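PDB 2E47: time interval measuring enzyme TIME from Bombyx mori, which probably destroys toxic radicals in the cell, converting superoxide to hydrogen peroxide and oxygen with one copper and one zinc ion per subunit. Local coordinates for residues Ala10-Ser15 and Ile23-Val28; Pro44-Phe49 and Leu88-Phe93; His50-Gly55 and Ala120-Glu125; Ser66-Glu71 and Arg83-Leu88; His114-Arg119 and Gly151-Leu156. All blocks are in the same frame, centred on the assembly; numbering follows the deposited sequence.

The five contacts illustrate how a Cu,Zn superoxide dismutase builds metal chemistry onto a Greek-key beta barrel. Contacts 1, 3, 4 and 5 are buried, contact 2 only partly. Contacts 1, 2 and 3 all pair antiparallel strands, yet differ in chemistry: contact 1 is a largely apolar hairpin, contact 2 has an exposed outer face of mixed character, and contact 3 carries three copper-binding histidines. Contacts 2 and 3 share strand 45-52, which continues from one into the other. Contact 4, nested in the long loop closed by contact 3, adds the zinc site, with His67 joining both metals. Contact 5, beside contact 1, fastens a turn to the last strand. Contacts 1, 3 and 5 reach the second subunit.

Contact 1: Ala10-Ser15 and Ile23-Val28; sequences AIAVLS and ITFTQV
Phe25 presents the edge of its ring to the strand beside it: the carbonyl O of Ala10 lies in the ring plane, 3.6 Å from Phe25 CD2, and the backbone nitrogens of Ile11 and Ala12 also sit near that plane along the rim. With CG beside the backbone N and anti to the carbonyl carbon (chi1 -60°), the ring lies back along its own strand and reaches Ala10 CB and Ala12 CB. This is the first beta hairpin of the Greek-key barrel, formed by strands 9-15 and 20-27. Two hydrogen-bonded pairs close it, each with a bond in both directions. In the pair of Ala10 with Phe25 the shorter bond runs from Phe25 N to Ala10 O at 2.8 Å. In the pair of Ala12 with Ile23, Ala12 N reaches Ile23 O at 2.8 Å. The pair between them, Ile11 and Thr24, has no such bonds, but Ile11 CA makes a CA-H...O contact with Ile23 O.

The two faces differ in company. Ala10, Ala12, Ile23 and Phe25 look into the barrel, where Phe25 also touches Val33, Leu110, Ile116 and Ile153. On the other face Ile11 CD1 meets Thr24 OG1 at 3.9 Å, and Ile11 also touches an N-acetylglucosamine and Gly55 of the second subunit. Further along the hairpin the side chains of Leu14 and Ile23 cross obliquely, Leu14 CD2 lying 3.8 Å from Ile23 CD1.

Contact 2: Pro44-Phe49 and Leu88-Phe93; sequences PGEYGF and LGNVVF
Tyr47 and Phe93 set their rings almost at a right angle, planes 89° apart, and the closest approach is tight: Tyr47 CD1 lies 3.3 Å from Phe93 CD2. The tyrosine hydroxyl looks past this pair to a hydrogen bond with Pro43 O. Phe49 has CG anti to its backbone N (chi1 -172°), which carries the ring toward the other strand, where Phe49 CG meets Val91 CG1 at 3.8 Å and Phe49 CD1 meets Leu88 CD1 at 4.0 Å. On the exposed face Glu46 lies beside Val92 and Asn90, its extended chain laying the carboxylate against the Asn90 amide, the two planes stacked and only 27° apart. An alanine in place of Asn90 would remove that flat group and is likely to set the Glu46 carboxylate free to turn.

Paired backbone bonds run from Gly45-Phe93 to Tyr47-Val91, with Val91 N to Tyr47 O at 2.8 Å; beyond, as the strands splay, only Phe49 N to Gly89 O continues. Strand 87-93 is an outermost strand of the sheet within the chain; strand 45-52 lies between it and strand 120-124, where Tyr47 and Val91 touch Leu123 and the backbone of Gly48 bonds to that of His124.

Contact 3: His50-Gly55 and Ala120-Glu125; sequences HVHEKG and AVVLHE. With CU (copper (II) ion), chain E.
His50, His52 and His124 all place CG beside the backbone N and anti to the carbonyl carbon, and this shared choice sends three rings from two strands to one copper ion. For His50 the torsion is pulled in to -40°, and the ring binds through its near nitrogen, His50 ND1, at 2.0 Å from copper. The other two use the far nitrogen, His52 NE2 and His124 NE2, each at 2.1 Å. His124 meets both His50 and His52 rim to rim, with 45° between the planes of His50 and His124. His67 NE2 supplies the fourth nitrogen.

This is the copper site of the Cu,Zn superoxide dismutases, mounted on the outer face of the Greek-key barrel: the two histidines that flank Val51 point to the metal, while Val51 and Val121 face the other way. Val122 lies between the His52 and His124 rings. Its CG2 methyl makes a CH-pi contact over the face of His52, 3.6 Å from the centroid, and CG1 lies over a face of His124, offset toward the rim.

Second-shell bonds fix the ring rotations: His50 NE2 pairs with Asp128 OD1, and His52 ND1 with Gly65 O. Below them His50 and Val122 exchange backbone bonds in both directions. His52 N reaches Ala120 O at 2.7 Å, whereas the return bond from Ala120 N to His52 O is weak at 3.4 Å.

Contact 4: Ser66-Glu71 and Arg83-Leu88; sequences SHFNPE and RHVGDL. With ZN (zinc ion), chain F; CU (copper (II) ion), chain E.
Gly86 N donates to Phe68 O at 3.1 Å, tying the type I turn His84-Asp87 to the irregular segment 66-71 by a backbone hydrogen bond, and a water that accepts from both Glu71 N and Val85 N adds a second link. The side chains then converge on zinc, bound by His67 ND1 at 2.0 Å, by His84 ND1 at 2.1 Å and by Asp87 OD1 at 2.1 Å; His75 completes the site. His84 ND1 lies at the edge of the His67 ring, the two ring planes standing 76° apart. His67 also binds copper through NE2 at 2.0 Å, the bridging histidine that defines the Cu,Zn superoxide dismutase site.

The turn is stiffened from within. His84 N donates to Asp87 OD2 from above the carboxylate plane, and His84 O is gripped by Arg83 NE and Asp87 N from opposite faces. Asp87 OD2 takes a further bond from Gly76 N. Asn69 lies beside CD2 of His84, though the closeness modelled there is doubtful. A glycine in place of Asn69 would probably open a gap beside this zinc ligand.

Apolar packing finishes the contact: Pro70 CD sits over the centre of the Phe68 ring, and Phe68 CD2 and Pro70 CG each approach a methyl of Val85. The loop is joined to strand 45-52 at Val51, whose backbone bonds to both Phe68 and Gly86, and His114 packs on Pro70 and Val85.

Contact 5: His114-Arg119 and Gly151-Leu156; sequences HGIIGR and GVIGIL
Ile153 N makes the shortest polar bond of this contact, 2.8 Å to Arg119 O, and a nearly straight one, 176° at the hydrogen. Its own carbonyl answers: Gly118 N reaches Ile153 O at 2.9 Å. One residue of the last strand thus grips both ends of a short piece of the type II turn Ile116-Arg119, which is closed by Arg119 N to Ile116 O. Gly118 takes the positive phi of such a turn (87°), where a CB would be jammed against the carbonyl before it.

Ile153 also carries the apolar part. Its CG1 runs beside the backbone N (chi1 -57°), bringing CD1 under the turn, 3.5 Å from Ile116 O and 3.9 Å from Ile116 CB. Ile117 and Ile155 meet nearly at a right angle, Ile117 CG2 lying 4.0 Å from Ile155 CG1. The Arg119 side chain runs extended alongside the segment to Gly115, and Arg119 NE donates to Gly115 O at 3.1 Å in the plane of both groups, while NH2 goes to Glu53 O; the two bonds fix the orientation of the guanidinium.

The second subunit comes up to this corner, as at the dimer interface of the family: backbone hydrogen bonds join Gly118 and Ile155 to it, and Val152 packs on Val152 of the second subunit. Within the chain, strand 147-155 runs between strands 120-124 and 9-15, with Gly151 bonded to Val121, Gly154 to Ile11, and Ile153 touching Ala10, Phe25 and Val51.

Contact 1: Ala10-Ser15 and Ile23-Val28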
# COMPACT_ATOMS: atom_id res chain seq x y z
N ALA A 10 0.41 10.03 -4.14
CA ALA A 10 0.51 8.78 -3.40
C ALA A 10 0.87 9.12 -1.99
O ALA A 10 1.28 10.24 -1.70
CB ALA A 10 1.55 7.91 -4.02
N ILE A 11 0.70 8.19 -1.09
CA ILE A 11 0.88 8.51 0.32
C ILE A 11 1.25 7.19 0.98
O ILE A 11 0.83 6.11 0.50
CB ILE A 11 -0.43 8.99 0.94
CG1 ILE A 11 -0.19 9.35 2.42
CG2 ILE A 11 -1.53 7.89 0.86
CD1 ILE A 11 -1.29 10.33 3.01
N ALA A 12 2.09 7.26 2.01
CA ALA A 12 2.48 6.08 2.85
C ALA A 12 2.26 6.53 4.25
O ALA A 12 2.57 7.70 4.58
CB ALA A 12 3.99 5.75 2.69
N VAL A 13 1.80 5.64 5.10
CA VAL A 13 1.57 6.00 6.49
C VAL A 13 2.45 5.12 7.32
O VAL A 13 2.47 3.94 7.13
CB VAL A 13 0.04 5.83 6.86
CG1 VAL A 13 -0.18 6.00 8.29
CG2 VAL A 13 -0.85 6.86 6.06
N LEU A 14 3.20 5.70 8.24
CA LEU A 14 3.97 4.95 9.25
C LEU A 14 3.16 4.92 10.57
O LEU A 14 2.66 5.96 10.98
CB LEU A 14 5.20 5.78 9.52
CG LEU A 14 6.46 5.52 8.68
CD1 LEU A 14 6.23 4.67 7.46
CD2 LEU A 14 7.41 6.68 8.46
N SER A 15 3.02 3.76 11.22
CA SER A 15 2.22 3.68 12.40
C SER A 15 2.70 2.47 13.25
O SER A 15 2.48 1.31 12.88
CB SER A 15 0.72 3.53 12.03
OG SER A 15 -0.08 3.92 13.16
N ILE A 23 3.57 10.42 4.71
CA ILE A 23 4.46 10.88 3.62
C ILE A 23 3.70 10.85 2.32
O ILE A 23 3.19 9.81 1.95
CB ILE A 23 5.76 10.03 3.54
CG1 ILE A 23 6.47 10.08 4.90
CG2 ILE A 23 6.76 10.55 2.40
CD1 ILE A 23 6.09 8.94 5.72
N THR A 24 3.68 12.01 1.64
CA THR A 24 2.89 12.27 0.48
C THR A 24 3.86 12.44 -0.74
O THR A 24 4.91 13.01 -0.56
CB THR A 24 2.09 13.57 0.81
OG1 THR A 24 0.76 13.25 1.33
CG2 THR A 24 2.07 14.52 -0.23
N PHE A 25 3.47 12.01 -1.93
CA PHE A 25 4.35 12.11 -3.12
C PHE A 25 3.54 12.79 -4.18
O PHE A 25 2.49 12.30 -4.52
CB PHE A 25 4.68 10.71 -3.62
CG PHE A 25 5.40 9.85 -2.60
CD1 PHE A 25 6.79 9.72 -2.66
CD2 PHE A 25 4.71 9.21 -1.59
CE1 PHE A 25 7.47 8.96 -1.74
CE2 PHE A 25 5.36 8.42 -0.62
CZ PHE A 25 6.75 8.27 -0.71
N THR A 26 4.03 13.87 -4.77
CA THR A 26 3.24 14.60 -5.74
C THR A 26 4.16 14.95 -6.88
O THR A 26 5.29 15.37 -6.67
CB THR A 26 2.63 15.89 -5.09
OG1 THR A 26 3.70 16.72 -4.68
CG2 THR A 26 2.02 15.56 -3.78
N GLN A 27 3.69 14.70 -8.09
CA GLN A 27 4.50 14.87 -9.25
C GLN A 27 4.54 16.37 -9.50
O GLN A 27 3.55 17.05 -9.29
CB GLN A 27 3.87 14.11 -10.45
CG GLN A 27 4.81 14.06 -11.69
CD GLN A 27 4.82 12.70 -12.43
OE1 GLN A 27 4.57 11.63 -11.86
NE2 GLN A 27 5.18 12.76 -13.72
N VAL A 28 5.71 16.89 -9.84
CA VAL A 28 5.87 18.31 -10.10
C VAL A 28 6.52 18.48 -11.49
O VAL A 28 6.70 17.50 -12.23
CB VAL A 28 6.64 19.08 -8.93
CG1 VAL A 28 5.86 19.10 -7.65
CG2 VAL A 28 8.00 18.52 -8.64

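Contact 2: Pro44-Phe49 and Leu88-Phe93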
# COMPACT_ATOMS: atom_id res chain seq x y z
N PRO A 44 16.48 13.50 18.27
CA PRO A 44 17.05 14.39 17.24
C PRO A 44 18.25 13.63 16.59
O PRO A 44 18.99 12.94 17.28
CB PRO A 44 17.56 15.59 18.05
CG PRO A 44 17.77 14.99 19.51
CD PRO A 44 16.59 14.06 19.63
N GLY A 45 18.40 13.72 15.29
CA GLY A 45 19.40 12.93 14.57
C GLY A 45 18.97 12.72 13.13
O GLY A 45 18.08 13.38 12.66
N GLU A 46 19.64 11.82 12.41
CA GLU A 46 19.31 11.52 11.01
C GLU A 46 19.17 10.03 10.82
O GLU A 46 19.87 9.24 11.49
CB GLU A 46 20.36 12.09 10.03
CG GLU A 46 21.75 11.56 10.09
CD GLU A 46 22.73 12.20 9.03
OE1 GLU A 46 23.92 11.74 8.95
OE2 GLU A 46 22.31 13.11 8.28
N TYR A 47 18.26 9.63 9.92
CA TYR A 47 17.87 8.22 9.85
C TYR A 47 17.58 7.90 8.40
O TYR A 47 16.88 8.68 7.72
CB TYR A 47 16.59 8.01 10.67
CG TYR A 47 16.77 8.41 12.17
CD1 TYR A 47 16.53 9.72 12.59
CD2 TYR A 47 17.17 7.50 13.09
CE1 TYR A 47 16.69 10.14 13.92
CE2 TYR A 47 17.31 7.90 14.45
CZ TYR A 47 17.08 9.22 14.83
OH TYR A 47 17.22 9.61 16.15
N GLY A 48 18.08 6.74 7.95
CA GLY A 48 17.86 6.27 6.59
C GLY A 48 16.41 6.20 6.25
O GLY A 48 15.59 5.76 7.06
N PHE A 49 16.06 6.67 5.06
CA PHE A 49 14.68 6.61 4.64
C PHE A 49 14.68 6.22 3.17
O PHE A 49 15.23 6.93 2.36
CB PHE A 49 14.13 7.99 4.79
CG PHE A 49 12.66 8.08 4.57
CD1 PHE A 49 12.16 8.88 3.56
CD2 PHE A 49 11.81 7.45 5.41
CE1 PHE A 49 10.80 8.98 3.38
CE2 PHE A 49 10.47 7.53 5.25
CZ PHE A 49 9.96 8.29 4.21
N LEU A 88 16.31 7.77 -0.96
CA LEU A 88 15.84 9.16 -0.74
C LEU A 88 16.74 9.85 0.24
O LEU A 88 16.58 11.04 0.43
CB LEU A 88 14.39 9.25 -0.22
CG LEU A 88 13.33 8.62 -1.15
CD1 LEU A 88 12.02 8.31 -0.40
CD2 LEU A 88 13.07 9.47 -2.39
N GLY A 89 17.65 9.14 0.89
CA GLY A 89 18.54 9.82 1.81
C GLY A 89 18.21 9.58 3.29
O GLY A 89 17.85 8.46 3.64
N ASN A 90 18.42 10.58 4.13
CA ASN A 90 18.14 10.51 5.57
C ASN A 90 17.10 11.53 5.85
O ASN A 90 17.08 12.58 5.17
CB ASN A 90 19.39 10.93 6.38
CG ASN A 90 20.50 9.86 6.36
OD1 ASN A 90 21.64 10.12 5.96
ND2 ASN A 90 20.18 8.70 6.83
N VAL A 91 16.26 11.29 6.86
CA VAL A 91 15.35 12.33 7.36
C VAL A 91 15.86 12.81 8.71
O VAL A 91 16.41 12.03 9.46
CB VAL A 91 13.85 11.86 7.50
CG1 VAL A 91 13.33 11.49 6.15
CG2 VAL A 91 13.70 10.69 8.37
N VAL A 92 15.67 14.09 9.00
CA VAL A 92 16.19 14.67 10.23
C VAL A 92 15.12 14.93 11.27
O VAL A 92 14.11 15.53 10.94
CB VAL A 92 16.85 15.99 9.90
CG1 VAL A 92 17.31 16.65 11.22
CG2 VAL A 92 18.03 15.76 8.83
N PHE A 93 15.34 14.46 12.50
CA PHE A 93 14.44 14.72 13.62
C PHE A 93 14.95 15.88 14.47
O PHE A 93 16.16 16.04 14.62
CB PHE A 93 14.26 13.47 14.49
CG PHE A 93 13.37 12.47 13.86
CD1 PHE A 93 12.06 12.34 14.28
CD2 PHE A 93 13.84 11.69 12.77
CE1 PHE A 93 11.22 11.47 13.66
CE2 PHE A 93 13.01 10.76 12.18
CZ PHE A 93 11.69 10.64 12.63

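Contact 3: His50-Gly55 and Ala120-Glu125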
# COMPACT_ATOMS: atom_id res chain seq x y z
N HIS A 50 14.11 5.06 2.81
CA HIS A 50 14.24 4.57 1.43
C HIS A 50 12.94 3.97 0.91
O HIS A 50 12.15 3.54 1.71
CB HIS A 50 15.27 3.46 1.35
CG HIS A 50 16.49 3.70 2.20
ND1 HIS A 50 16.93 2.77 3.12
CD2 HIS A 50 17.35 4.75 2.25
CE1 HIS A 50 18.01 3.25 3.71
NE2 HIS A 50 18.30 4.44 3.20
N VAL A 51 12.78 3.86 -0.42
CA VAL A 51 11.71 3.07 -1.02
C VAL A 51 12.29 1.68 -1.23
O VAL A 51 13.34 1.50 -1.97
CB VAL A 51 11.27 3.67 -2.35
CG1 VAL A 51 10.20 2.80 -3.03
CG2 VAL A 51 10.73 5.15 -2.13
N HIS A 52 11.67 0.70 -0.61
CA HIS A 52 12.13 -0.66 -0.76
C HIS A 52 11.28 -1.33 -1.88
O HIS A 52 10.23 -0.83 -2.29
CB HIS A 52 12.11 -1.40 0.59
CG HIS A 52 13.23 -1.02 1.53
ND1 HIS A 52 13.91 -1.95 2.27
CD2 HIS A 52 13.76 0.17 1.87
CE1 HIS A 52 14.80 -1.35 3.03
NE2 HIS A 52 14.75 -0.05 2.79
N GLU A 53 11.77 -2.42 -2.43
CA GLU A 53 11.24 -2.94 -3.66
C GLU A 53 9.79 -3.49 -3.51
O GLU A 53 8.98 -3.30 -4.39
CB GLU A 53 12.17 -4.04 -4.18
CG GLU A 53 11.62 -4.65 -5.43
CD GLU A 53 12.40 -5.89 -5.91
OE1 GLU A 53 12.22 -6.26 -7.10
OE2 GLU A 53 13.18 -6.46 -5.11
N LYS A 54 9.49 -4.19 -2.43
CA LYS A 54 8.20 -4.86 -2.37
C LYS A 54 7.30 -4.14 -1.33
O LYS A 54 7.78 -3.67 -0.28
CB LYS A 54 8.42 -6.27 -1.87
CG LYS A 54 9.22 -7.23 -2.80
CD LYS A 54 8.87 -6.96 -4.21
CE LYS A 54 9.52 -7.98 -5.17
NZ LYS A 54 8.87 -7.92 -6.54
N GLY A 55 6.00 -4.11 -1.59
CA GLY A 55 5.02 -3.49 -0.64
C GLY A 55 4.34 -4.60 0.12
O GLY A 55 3.13 -4.62 0.30
N ALA A 120 7.28 0.19 -0.87
CA ALA A 120 7.18 0.53 0.58
C ALA A 120 8.19 1.62 0.91
O ALA A 120 9.27 1.67 0.30
CB ALA A 120 7.47 -0.67 1.42
N VAL A 121 7.83 2.52 1.82
CA VAL A 121 8.82 3.42 2.37
C VAL A 121 9.27 2.74 3.66
O VAL A 121 8.43 2.14 4.38
CB VAL A 121 8.15 4.76 2.69
CG1 VAL A 121 9.06 5.51 3.58
CG2 VAL A 121 8.06 5.52 1.43
N VAL A 122 10.55 2.83 3.98
CA VAL A 122 11.10 2.21 5.18
C VAL A 122 11.99 3.21 5.90
O VAL A 122 12.90 3.81 5.28
CB VAL A 122 11.95 0.98 4.94
CG1 VAL A 122 12.47 0.43 6.31
CG2 VAL A 122 11.12 -0.09 4.22
N LEU A 123 11.70 3.41 7.19
CA LEU A 123 12.52 4.28 8.05
C LEU A 123 13.41 3.39 8.85
O LEU A 123 12.91 2.45 9.52
CB LEU A 123 11.63 5.02 9.04
CG LEU A 123 12.22 5.96 10.08
CD1 LEU A 123 12.91 7.13 9.44
CD2 LEU A 123 11.06 6.48 10.93
N HIS A 124 14.68 3.76 8.92
CA HIS A 124 15.68 2.91 9.52
C HIS A 124 16.16 3.42 10.84
O HIS A 124 15.95 4.61 11.18
CB HIS A 124 16.88 2.85 8.54
CG HIS A 124 16.57 2.11 7.30
ND1 HIS A 124 16.62 0.73 7.24
CD2 HIS A 124 16.19 2.54 6.08
CE1 HIS A 124 16.30 0.35 6.01
NE2 HIS A 124 16.06 1.43 5.28
N GLU A 125 16.83 2.54 11.58
CA GLU A 125 17.26 2.84 12.92
C GLU A 125 18.47 3.76 13.00
O GLU A 125 18.70 4.41 14.00
CB GLU A 125 17.49 1.52 13.71
CG GLU A 125 18.92 1.01 13.81
CD GLU A 125 18.99 -0.55 14.10
OE1 GLU A 125 18.04 -1.08 14.75
OE2 GLU A 125 19.98 -1.22 13.68
CU CU E . 16.54 0.78 3.36

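Contact 4: Ser66-Glu71 and Arg83-Leu88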
# COMPACT_ATOMS: atom_id res chain seq x y z
N SER A 66 14.79 -5.30 -0.52
CA SER A 66 15.91 -4.37 -0.48
C SER A 66 15.54 -3.07 -1.18
O SER A 66 14.39 -2.85 -1.56
CB SER A 66 17.18 -5.01 -1.09
OG SER A 66 16.95 -5.52 -2.39
N HIS A 67 16.50 -2.19 -1.37
CA HIS A 67 16.18 -0.89 -1.89
C HIS A 67 15.66 -1.06 -3.31
O HIS A 67 16.22 -1.86 -4.09
CB HIS A 67 17.41 0.07 -1.79
CG HIS A 67 17.80 0.42 -0.38
ND1 HIS A 67 18.94 1.13 -0.08
CD2 HIS A 67 17.18 0.13 0.81
CE1 HIS A 67 18.98 1.27 1.26
NE2 HIS A 67 17.89 0.73 1.82
N PHE A 68 14.64 -0.30 -3.69
CA PHE A 68 14.13 -0.36 -5.04
C PHE A 68 15.24 0.05 -6.04
O PHE A 68 15.75 1.16 -5.98
CB PHE A 68 12.91 0.54 -5.17
CG PHE A 68 12.27 0.54 -6.54
CD1 PHE A 68 12.10 -0.63 -7.27
CD2 PHE A 68 11.84 1.74 -7.09
CE1 PHE A 68 11.50 -0.61 -8.51
CE2 PHE A 68 11.21 1.80 -8.32
CZ PHE A 68 11.05 0.61 -9.04
N ASN A 69 15.60 -0.84 -6.97
CA ASN A 69 16.83 -0.68 -7.78
C ASN A 69 16.64 -1.26 -9.23
O ASN A 69 17.32 -2.22 -9.59
CB ASN A 69 18.01 -1.35 -7.05
CG ASN A 69 19.42 -1.16 -7.73
OD1 ASN A 69 20.29 -1.97 -7.48
ND2 ASN A 69 19.65 -0.07 -8.43
N PRO A 70 15.70 -0.68 -10.03
CA PRO A 70 15.42 -1.20 -11.36
C PRO A 70 16.60 -0.96 -12.31
O PRO A 70 16.73 -1.64 -13.33
CB PRO A 70 14.25 -0.34 -11.82
CG PRO A 70 14.44 0.95 -11.12
CD PRO A 70 14.89 0.53 -9.75
N GLU A 71 17.48 -0.01 -11.99
CA GLU A 71 18.61 0.20 -12.89
C GLU A 71 19.87 -0.58 -12.48
O GLU A 71 20.90 -0.49 -13.16
CB GLU A 71 18.93 1.68 -13.08
CG GLU A 71 17.73 2.63 -13.38
CD GLU A 71 17.14 2.50 -14.79
OE1 GLU A 71 16.03 3.04 -15.00
OE2 GLU A 71 17.76 1.85 -15.68
N ARG A 83 23.13 5.53 -7.70
CA ARG A 83 22.29 5.43 -6.50
C ARG A 83 21.21 4.48 -6.95
O ARG A 83 20.95 4.30 -8.17
CB ARG A 83 21.64 6.81 -6.12
CG ARG A 83 20.85 7.54 -7.26
CD ARG A 83 19.93 8.74 -6.80
NE ARG A 83 18.67 8.25 -6.23
CZ ARG A 83 17.64 9.05 -5.86
NH1 ARG A 83 16.50 8.53 -5.43
NH2 ARG A 83 17.73 10.36 -5.95
N HIS A 84 20.54 3.88 -5.99
CA HIS A 84 19.26 3.18 -6.25
C HIS A 84 18.17 4.21 -6.48
O HIS A 84 18.26 5.27 -5.97
CB HIS A 84 18.90 2.32 -5.04
CG HIS A 84 19.96 1.31 -4.68
ND1 HIS A 84 20.30 1.01 -3.37
CD2 HIS A 84 20.73 0.51 -5.47
CE1 HIS A 84 21.22 0.05 -3.37
NE2 HIS A 84 21.51 -0.25 -4.63
N VAL A 85 17.09 3.88 -7.22
CA VAL A 85 15.97 4.80 -7.38
C VAL A 85 15.36 5.10 -5.98
O VAL A 85 14.93 6.22 -5.72
CB VAL A 85 14.93 4.21 -8.39
CG1 VAL A 85 13.53 4.96 -8.35
CG2 VAL A 85 15.51 4.33 -9.80
N GLY A 86 15.39 4.10 -5.09
CA GLY A 86 14.82 4.25 -3.77
C GLY A 86 15.63 4.98 -2.70
O GLY A 86 15.19 5.05 -1.56
N ASP A 87 16.81 5.49 -3.03
CA ASP A 87 17.70 6.10 -2.06
C ASP A 87 17.23 7.52 -1.87
O ASP A 87 17.70 8.40 -2.58
CB ASP A 87 19.14 6.15 -2.62
CG ASP A 87 19.80 4.75 -2.66
OD1 ASP A 87 19.24 3.83 -2.10
OD2 ASP A 87 20.88 4.59 -3.24
N LEU A 88 16.31 7.77 -0.96
CA LEU A 88 15.84 9.16 -0.74
C LEU A 88 16.74 9.85 0.24
O LEU A 88 16.58 11.04 0.43
CB LEU A 88 14.39 9.25 -0.22
CG LEU A 88 13.33 8.62 -1.15
CD1 LEU A 88 12.02 8.31 -0.40
CD2 LEU A 88 13.07 9.47 -2.39
ZN ZN F . 20.07 2.00 -1.55
CU CU E . 16.54 0.78 3.36
O HOH W 1 18.02 1.86 -9.56

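Contact 5: His114-Arg119 and Gly151-Leu156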
# COMPACT_ATOMS: atom_id res chain seq x y z
N HIS A 114 10.26 3.45 -12.96
CA HIS A 114 10.69 3.96 -11.66
C HIS A 114 9.51 4.21 -10.72
O HIS A 114 9.62 4.94 -9.71
CB HIS A 114 11.43 5.26 -11.83
CG HIS A 114 12.77 5.11 -12.47
ND1 HIS A 114 13.70 6.14 -12.48
CD2 HIS A 114 13.35 4.06 -13.11
CE1 HIS A 114 14.79 5.73 -13.10
NE2 HIS A 114 14.61 4.47 -13.49
N GLY A 115 8.34 3.69 -11.11
CA GLY A 115 7.09 3.97 -10.41
C GLY A 115 7.20 3.32 -9.05
O GLY A 115 7.59 2.17 -8.94
N ILE A 116 6.88 4.06 -7.99
CA ILE A 116 6.93 3.53 -6.58
C ILE A 116 5.56 3.17 -5.99
O ILE A 116 5.49 2.72 -4.85
CB ILE A 116 7.63 4.49 -5.63
CG1 ILE A 116 6.85 5.82 -5.55
CG2 ILE A 116 9.00 4.87 -6.20
CD1 ILE A 116 7.69 6.92 -4.91
N ILE A 117 4.48 3.32 -6.74
CA ILE A 117 3.20 2.95 -6.15
C ILE A 117 3.12 1.45 -5.93
O ILE A 117 3.46 0.65 -6.83
CB ILE A 117 1.96 3.51 -6.95
CG1 ILE A 117 1.87 5.02 -6.75
CG2 ILE A 117 0.65 2.81 -6.50
CD1 ILE A 117 1.07 5.68 -7.81
N GLY A 118 2.69 1.06 -4.72
CA GLY A 118 2.66 -0.34 -4.33
C GLY A 118 3.97 -0.79 -3.75
O GLY A 118 4.09 -1.96 -3.35
N ARG A 119 4.99 0.10 -3.73
CA ARG A 119 6.26 -0.23 -3.09
C ARG A 119 6.19 0.23 -1.63
O ARG A 119 5.13 0.58 -1.17
CB ARG A 119 7.47 0.31 -3.92
CG ARG A 119 7.38 -0.30 -5.33
CD ARG A 119 8.53 -0.05 -6.21
NE ARG A 119 8.29 -0.53 -7.59
CZ ARG A 119 8.43 -1.80 -8.01
NH1 ARG A 119 8.20 -2.09 -9.28
NH2 ARG A 119 8.80 -2.78 -7.20
N GLY A 151 5.66 1.59 5.46
CA GLY A 151 4.28 1.68 5.00
C GLY A 151 4.25 1.43 3.51
O GLY A 151 5.16 1.82 2.81
N VAL A 152 3.20 0.78 3.04
CA VAL A 152 2.98 0.67 1.60
C VAL A 152 2.59 2.03 0.99
O VAL A 152 1.80 2.81 1.55
CB VAL A 152 1.88 -0.37 1.25
CG1 VAL A 152 1.85 -0.56 -0.24
CG2 VAL A 152 2.15 -1.69 1.92
N ILE A 153 3.16 2.34 -0.16
CA ILE A 153 2.78 3.59 -0.86
C ILE A 153 1.49 3.40 -1.65
O ILE A 153 1.49 2.64 -2.63
CB ILE A 153 3.89 3.99 -1.81
CG1 ILE A 153 5.19 4.15 -1.03
CG2 ILE A 153 3.54 5.29 -2.57
CD1 ILE A 153 6.52 4.28 -1.89
N GLY A 154 0.39 4.05 -1.20
CA GLY A 154 -0.92 3.86 -1.78
C GLY A 154 -1.33 5.05 -2.63
O GLY A 154 -0.76 6.11 -2.50
N ILE A 155 -2.32 4.85 -3.49
CA ILE A 155 -2.88 5.87 -4.33
C ILE A 155 -3.67 6.79 -3.40
O ILE A 155 -4.52 6.38 -2.62
CB ILE A 155 -3.80 5.29 -5.50
CG1 ILE A 155 -2.91 4.58 -6.51
CG2 ILE A 155 -4.52 6.43 -6.23
CD1 ILE A 155 -3.63 3.63 -7.51
N LEU A 156 -3.29 8.05 -3.43
CA LEU A 156 -3.99 9.09 -2.76
C LEU A 156 -4.79 9.68 -3.90
O LEU A 156 -5.67 10.52 -3.65
CB LEU A 156 -2.97 10.11 -2.19
CG LEU A 156 -3.39 11.35 -1.39
CD1 LEU A 156 -3.87 10.95 -0.06
CD2 LEU A 156 -2.19 12.23 -1.25